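Side-chain contacts in malonyl coenzyme A-acyl carrier protein transacylase (Helicobacter pylori, PDB 2H1Y), which probably catalyses the transfer of the malonyl group from malonyl-CoA to holo-acyl carrier protein, giving malonyl-ACP and free CoA: residues G305-K308 with G309-A313; M29-S32 with F33-H37. One frame throughout, in Å; residues are numbered along the deposited sequence.

In the fold
Contact 1 is the first turn of helix 307-320, while contact 2 spans the short helix 31-36 and its C-terminal end at His37; both are partly buried near the surface, about 11 Å apart between centres. The two touch directly: Ser32 OG probably hydrogen-bonds Asn307 N at 3.0 Å, so a side chain of contact 2 meets a backbone N-H at the start of the helix in contact 1. Phe33 CE2 packs on Asp306 O at 3.3 Å. Their inner faces, Leu310 and Phe33, share Leu86 of helix 69-90. Outside, contact 1 carries a lysine-glutamate pair too far apart for a salt bridge, whereas in contact 2 the pair forms a salt bridge with a weak hydrogen bond.

Contact 1 (G305-K308 with G309-A313); sequences GDNK and GLDEA
The backbone N-H of Leu310 meets the carbonyl oxygen of Asp306 in a 2.8 Å bond from Leu310 N to Asp306 O, which closes the first turn of helix 307-320. The same i to i+4 pattern follows at once, with Asp311 N on Asn307 O at 2.9 Å and Glu312 N on Lys308 O at 3.0 Å. Asp306 occupies the N-cap position, yet its carboxylate makes no capping bond; it is the carbonyl of this residue that enters the helical bonding. The N-H at the start of the helix, Asn307 N, is instead hydrogen-bonded by Ser32 of helix 31-36 through OG.

The side chain of Asp311 folds back toward the start of the helix. Its CG stands beside the backbone N and opposite the carbonyl carbon (chi1 -79°), which swings the carboxylate over the preceding turn and brings Asp311 CG to 3.4 Å from Asn307 O. The Asn307 side chain approaches the same carboxylate from the preceding turn, and the amide and carboxylate planes stand almost perpendicular, 89° apart.

On a neighbouring face Lys308 and Glu312 stand one turn apart. Lys308 bends at its last two torsions, while Glu312 stays extended. Lys308 NZ and Glu312 OE2 end 4.5 Å apart, beyond salt-bridge range, so any attraction between them is probably modest. Leu310 CB lies 3.3 Å from Asp306 O.

Helix 307-320 follows edge strand 301-304 of the mixed sheet. Ala313 rests on Val304 of that strand and Glu312 on Ile302, while Leu310 and Ala313 reach Leu86 and Leu87 of helix 69-90.

Contact 2 (M29-S32 with F33-H37); sequences MGKS and FYEGH
Lys31 lies alongside Glu35, one helical turn further on, the two chains pointing the same way. Aliphatic carbon and carboxylate overlap first, with Lys31 CG 4.1 Å from Glu35 OE1. At the ends Lys31 NZ reaches Glu35 OE2 at 3.5 Å, a salt bridge whose hydrogen bond is weak. The lysine starts with CG opposite its backbone N (chi1 -157°) and is bent at its second and fourth torsions, the last of which turns the ammonium group across to the glutamate. Both residues are exposed, so this pairing sits on the outer face of the turn.

Beneath it the backbone is firmly helical. Tyr34 N donates to Gly30 O at 3.0 Å in an almost perfectly straight bond (179° at the hydrogen), Glu35 N binds Lys31 O at 3.2 Å, and Gly36 N reaches Ser32 O. Phe33 CB packs 3.4 Å from Gly30 O, the carbonyl of the N-cap residue.

The helix ends around a single carbonyl. Phe33 O receives three weak bonds, from the backbone N-H groups of Gly36 and His37 and from the imidazole, with His37 ND1 at 3.3 Å. The carbonyl oxygen lies at the edge of the imidazole and in its plane, consistent with a modest tether of the ring to the last turn. His37 ends helix 31-36 and stands at the N-cap position of helix 38-51.

Helix 31-36 packs against four others. Phe33 is buried against Val79, Ile82, Ala83 and Leu86 of helix 69-90. Tyr34 points to another side, edge-to-face with Phe44 of helix 38-51 and Phe60 of helix 55-60, with a cation-pi contact to Lys41. Through His37, the end of the turn rests on Asn307 and Leu310 of helix 307-320, where Ser32 OG also hydrogen-bonds Asn307 N.

Contact 1 (G305-K308 with G309-A313)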
ATOM      1  N   GLY A 305      -3.853  10.756   8.828  1.00 51.66           N
ATOM      2  CA  GLY A 305      -3.802  11.385   7.515  1.00 52.28           C
ATOM      3  C   GLY A 305      -4.043  12.878   7.592  1.00 52.90           C
ATOM      4  O   GLY A 305      -3.889  13.588   6.591  1.00 53.31           O
ATOM      5  N   ASP A 306      -4.382  13.337   8.801  1.00 53.32           N
ATOM      6  CA  ASP A 306      -4.979  14.640   9.087  1.00 53.41           C
ATOM      7  C   ASP A 306      -4.147  15.241  10.169  1.00 53.40           C
ATOM      8  O   ASP A 306      -3.455  14.516  10.874  1.00 53.09           O
ATOM      9  CB  ASP A 306      -6.351  14.434   9.741  1.00 53.19           C
ATOM     10  CG  ASP A 306      -7.470  14.321   8.752  1.00 54.55           C
ATOM     11  OD1 ASP A 306      -7.455  15.025   7.720  1.00 58.24           O
ATOM     12  OD2 ASP A 306      -8.402  13.542   9.025  1.00 55.73           O
ATOM     13  N   ASN A 307      -4.274  16.547  10.376  1.00 53.49           N
ATOM     14  CA  ASN A 307      -3.756  17.129  11.601  1.00 54.25           C
ATOM     15  C   ASN A 307      -4.504  16.594  12.838  1.00 53.71           C
ATOM     16  O   ASN A 307      -3.921  16.433  13.916  1.00 53.48           O
ATOM     17  CB  ASN A 307      -3.802  18.649  11.548  1.00 54.83           C
ATOM     18  CG  ASN A 307      -2.951  19.284  12.637  1.00 58.83           C
ATOM     19  OD1 ASN A 307      -2.109  18.612  13.268  1.00 61.75           O
ATOM     20  ND2 ASN A 307      -3.155  20.589  12.869  1.00 61.15           N
ATOM     21  N   LYS A 308      -5.796  16.319  12.651  1.00 53.22           N
ATOM     22  CA  LYS A 308      -6.660  15.713  13.659  1.00 52.54           C
ATOM     23  C   LYS A 308      -6.153  14.318  14.025  1.00 52.02           C
ATOM     24  O   LYS A 308      -5.973  14.021  15.206  1.00 52.03           O
ATOM     25  CB  LYS A 308      -8.104  15.652  13.145  1.00 52.30           C
ATOM     26  CG  LYS A 308      -9.114  15.160  14.160  1.00 52.08           C
ATOM     27  CD  LYS A 308     -10.552  15.169  13.603  1.00 52.57           C
ATOM     28  CE  LYS A 308     -10.932  13.869  12.894  1.00 53.94           C
ATOM     29  NZ  LYS A 308     -10.976  12.690  13.817  1.00 55.19           N
ATOM     30  N   GLY A 309      -5.915  13.479  13.016  1.00 51.47           N
ATOM     31  CA  GLY A 309      -5.325  12.156  13.231  1.00 51.45           C
ATOM     32  C   GLY A 309      -3.937  12.254  13.852  1.00 51.78           C
ATOM     33  O   GLY A 309      -3.597  11.479  14.758  1.00 51.51           O
ATOM     34  N   LEU A 310      -3.138  13.217  13.371  1.00 51.85           N
ATOM     35  CA  LEU A 310      -1.797  13.466  13.908  1.00 51.90           C
ATOM     36  C   LEU A 310      -1.885  13.683  15.413  1.00 51.95           C
ATOM     37  O   LEU A 310      -1.155  13.058  16.181  1.00 51.53           O
ATOM     38  CB  LEU A 310      -1.144  14.693  13.249  1.00 51.71           C
ATOM     39  CG  LEU A 310       0.384  14.899  13.209  1.00 52.29           C
ATOM     40  CD1 LEU A 310       0.805  16.373  13.167  1.00 51.48           C
ATOM     41  CD2 LEU A 310       1.174  14.178  14.312  1.00 53.89           C
ATOM     42  N   ASP A 311      -2.796  14.560  15.820  1.00 52.20           N
ATOM     43  CA  ASP A 311      -2.935  14.930  17.221  1.00 53.16           C
ATOM     44  C   ASP A 311      -3.484  13.801  18.055  1.00 53.41           C
ATOM     45  O   ASP A 311      -3.136  13.668  19.224  1.00 53.49           O
ATOM     46  CB  ASP A 311      -3.833  16.147  17.362  1.00 53.52           C
ATOM     47  CG  ASP A 311      -3.117  17.429  17.034  1.00 54.40           C
ATOM     48  OD1 ASP A 311      -2.252  17.447  16.136  1.00 56.08           O
ATOM     49  OD2 ASP A 311      -3.417  18.438  17.683  1.00 58.28           O
ATOM     50  N   GLU A 312      -4.315  12.964  17.449  1.00 53.61           N
ATOM     51  CA  GLU A 312      -4.853  11.841  18.180  1.00 54.15           C
ATOM     52  C   GLU A 312      -3.813  10.754  18.445  1.00 53.70           C
ATOM     53  O   GLU A 312      -3.798  10.163  19.520  1.00 54.08           O
ATOM     54  CB  GLU A 312      -6.070  11.271  17.481  1.00 54.39           C
ATOM     55  CG  GLU A 312      -6.793  10.299  18.365  1.00 56.87           C
ATOM     56  CD  GLU A 312      -7.915   9.621  17.650  1.00 60.05           C
ATOM     57  OE1 GLU A 312      -8.171   8.437  17.981  1.00 60.11           O
ATOM     58  OE2 GLU A 312      -8.529  10.282  16.772  1.00 60.80           O
ATOM     59  N   ALA A 313      -2.955  10.492  17.466  1.00 53.56           N
ATOM     60  CA  ALA A 313      -1.823   9.569  17.634  1.00 53.36           C
ATOM     61  C   ALA A 313      -0.873  10.023  18.738  1.00 53.62           C
ATOM     62  O   ALA A 313      -0.516   9.235  19.607  1.00 53.10           O
ATOM     63  CB  ALA A 313      -1.073   9.412  16.327  1.00 53.13           C
TER

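Contact 2 (M29-S32 with F33-H37)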
ATOM      1  N   MET A  29      -5.558  14.886  -0.458  1.00 55.73           N
ATOM      2  CA  MET A  29      -4.721  13.922   0.263  1.00 56.12           C
ATOM      3  C   MET A  29      -3.919  14.383   1.464  1.00 56.95           C
ATOM      4  O   MET A  29      -4.041  13.807   2.562  1.00 57.51           O
ATOM      5  CB  MET A  29      -3.752  13.258  -0.703  1.00 55.92           C
ATOM      6  CG  MET A  29      -4.372  12.111  -1.398  1.00 55.71           C
ATOM      7  SD  MET A  29      -3.332  11.423  -2.654  1.00 55.14           S
ATOM      8  CE  MET A  29      -2.198  10.480  -1.631  1.00 53.25           C
ATOM      9  N   GLY A  30      -3.049  15.359   1.257  1.00 57.09           N
ATOM     10  CA  GLY A  30      -2.187  15.787   2.346  1.00 57.54           C
ATOM     11  C   GLY A  30      -2.371  17.247   2.659  1.00 57.98           C
ATOM     12  O   GLY A  30      -1.508  17.843   3.292  1.00 58.49           O
ATOM     13  N   LYS A  31      -3.496  17.813   2.206  1.00 58.19           N
ATOM     14  CA  LYS A  31      -3.813  19.231   2.356  1.00 58.16           C
ATOM     15  C   LYS A  31      -3.633  19.702   3.797  1.00 57.71           C
ATOM     16  O   LYS A  31      -2.861  20.634   4.061  1.00 57.83           O
ATOM     17  CB  LYS A  31      -5.239  19.505   1.857  1.00 58.77           C
ATOM     18  CG  LYS A  31      -5.521  20.963   1.440  1.00 59.73           C
ATOM     19  CD  LYS A  31      -6.576  21.015   0.307  1.00 61.87           C
ATOM     20  CE  LYS A  31      -7.266  22.391   0.174  1.00 62.20           C
ATOM     21  NZ  LYS A  31      -6.277  23.516   0.063  1.00 64.23           N
ATOM     22  N   SER A  32      -4.324  19.035   4.716  1.00 57.14           N
ATOM     23  CA  SER A  32      -4.297  19.369   6.133  1.00 56.55           C
ATOM     24  C   SER A  32      -2.876  19.436   6.681  1.00 56.57           C
ATOM     25  O   SER A  32      -2.530  20.386   7.399  1.00 56.69           O
ATOM     26  CB  SER A  32      -5.148  18.378   6.921  1.00 56.41           C
ATOM     27  OG  SER A  32      -5.000  18.570   8.305  1.00 56.88           O
ATOM     28  N   PHE A  33      -2.050  18.450   6.326  1.00 56.29           N
ATOM     29  CA  PHE A  33      -0.648  18.430   6.756  1.00 56.15           C
ATOM     30  C   PHE A  33       0.087  19.681   6.279  1.00 56.43           C
ATOM     31  O   PHE A  33       0.676  20.429   7.081  1.00 56.40           O
ATOM     32  CB  PHE A  33       0.089  17.201   6.206  1.00 55.69           C
ATOM     33  CG  PHE A  33      -0.200  15.917   6.934  1.00 55.26           C
ATOM     34  CD1 PHE A  33      -0.161  14.701   6.246  1.00 53.84           C
ATOM     35  CD2 PHE A  33      -0.507  15.908   8.295  1.00 55.40           C
ATOM     36  CE1 PHE A  33      -0.418  13.501   6.893  1.00 53.15           C
ATOM     37  CE2 PHE A  33      -0.762  14.688   8.961  1.00 55.16           C
ATOM     38  CZ  PHE A  33      -0.716  13.490   8.253  1.00 53.77           C
ATOM     39  N   TYR A  34       0.041  19.873   4.959  1.00 56.50           N
ATOM     40  CA  TYR A  34       0.685  20.963   4.242  1.00 56.54           C
ATOM     41  C   TYR A  34       0.502  22.312   4.908  1.00 57.19           C
ATOM     42  O   TYR A  34       1.474  23.048   5.073  1.00 57.14           O
ATOM     43  CB  TYR A  34       0.136  21.024   2.816  1.00 56.06           C
ATOM     44  CG  TYR A  34       0.780  22.069   1.926  1.00 55.65           C
ATOM     45  CD1 TYR A  34       0.155  23.301   1.682  1.00 54.41           C
ATOM     46  CD2 TYR A  34       2.008  21.820   1.309  1.00 54.57           C
ATOM     47  CE1 TYR A  34       0.747  24.258   0.857  1.00 53.59           C
ATOM     48  CE2 TYR A  34       2.601  22.763   0.481  1.00 54.76           C
ATOM     49  CZ  TYR A  34       1.968  23.981   0.262  1.00 54.98           C
ATOM     50  OH  TYR A  34       2.570  24.902  -0.565  1.00 55.48           O
ATOM     51  N   GLU A  35      -0.743  22.625   5.286  1.00 57.93           N
ATOM     52  CA  GLU A  35      -1.082  23.927   5.864  1.00 58.38           C
ATOM     53  C   GLU A  35      -0.731  24.078   7.327  1.00 58.31           C
ATOM     54  O   GLU A  35      -0.466  25.181   7.777  1.00 58.95           O
ATOM     55  CB  GLU A  35      -2.553  24.239   5.652  1.00 58.37           C
ATOM     56  CG  GLU A  35      -2.784  25.024   4.389  1.00 61.04           C
ATOM     57  CD  GLU A  35      -4.034  24.588   3.640  1.00 64.36           C
ATOM     58  OE1 GLU A  35      -4.892  23.900   4.253  1.00 64.72           O
ATOM     59  OE2 GLU A  35      -4.155  24.940   2.433  1.00 65.82           O
ATOM     60  N   GLY A  36      -0.731  22.981   8.072  1.00 58.45           N
ATOM     61  CA  GLY A  36      -0.411  23.036   9.500  1.00 58.13           C
ATOM     62  C   GLY A  36       1.074  22.937   9.845  1.00 58.12           C
ATOM     63  O   GLY A  36       1.471  23.240  10.977  1.00 58.31           O
ATOM     64  N   HIS A  37       1.904  22.504   8.893  1.00 57.73           N
ATOM     65  CA  HIS A  37       3.312  22.218   9.195  1.00 57.33           C
ATOM     66  C   HIS A  37       4.273  22.579   8.066  1.00 58.03           C
ATOM     67  O   HIS A  37       4.114  22.142   6.914  1.00 58.50           O
ATOM     68  CB  HIS A  37       3.502  20.750   9.591  1.00 56.43           C
ATOM     69  CG  HIS A  37       2.531  20.268  10.622  1.00 55.45           C
ATOM     70  ND1 HIS A  37       1.231  19.918  10.314  1.00 53.15           N
ATOM     71  CD2 HIS A  37       2.665  20.082  11.957  1.00 54.14           C
ATOM     72  CE1 HIS A  37       0.608  19.526  11.412  1.00 52.52           C
ATOM     73  NE2 HIS A  37       1.455  19.617  12.422  1.00 54.05           N
TER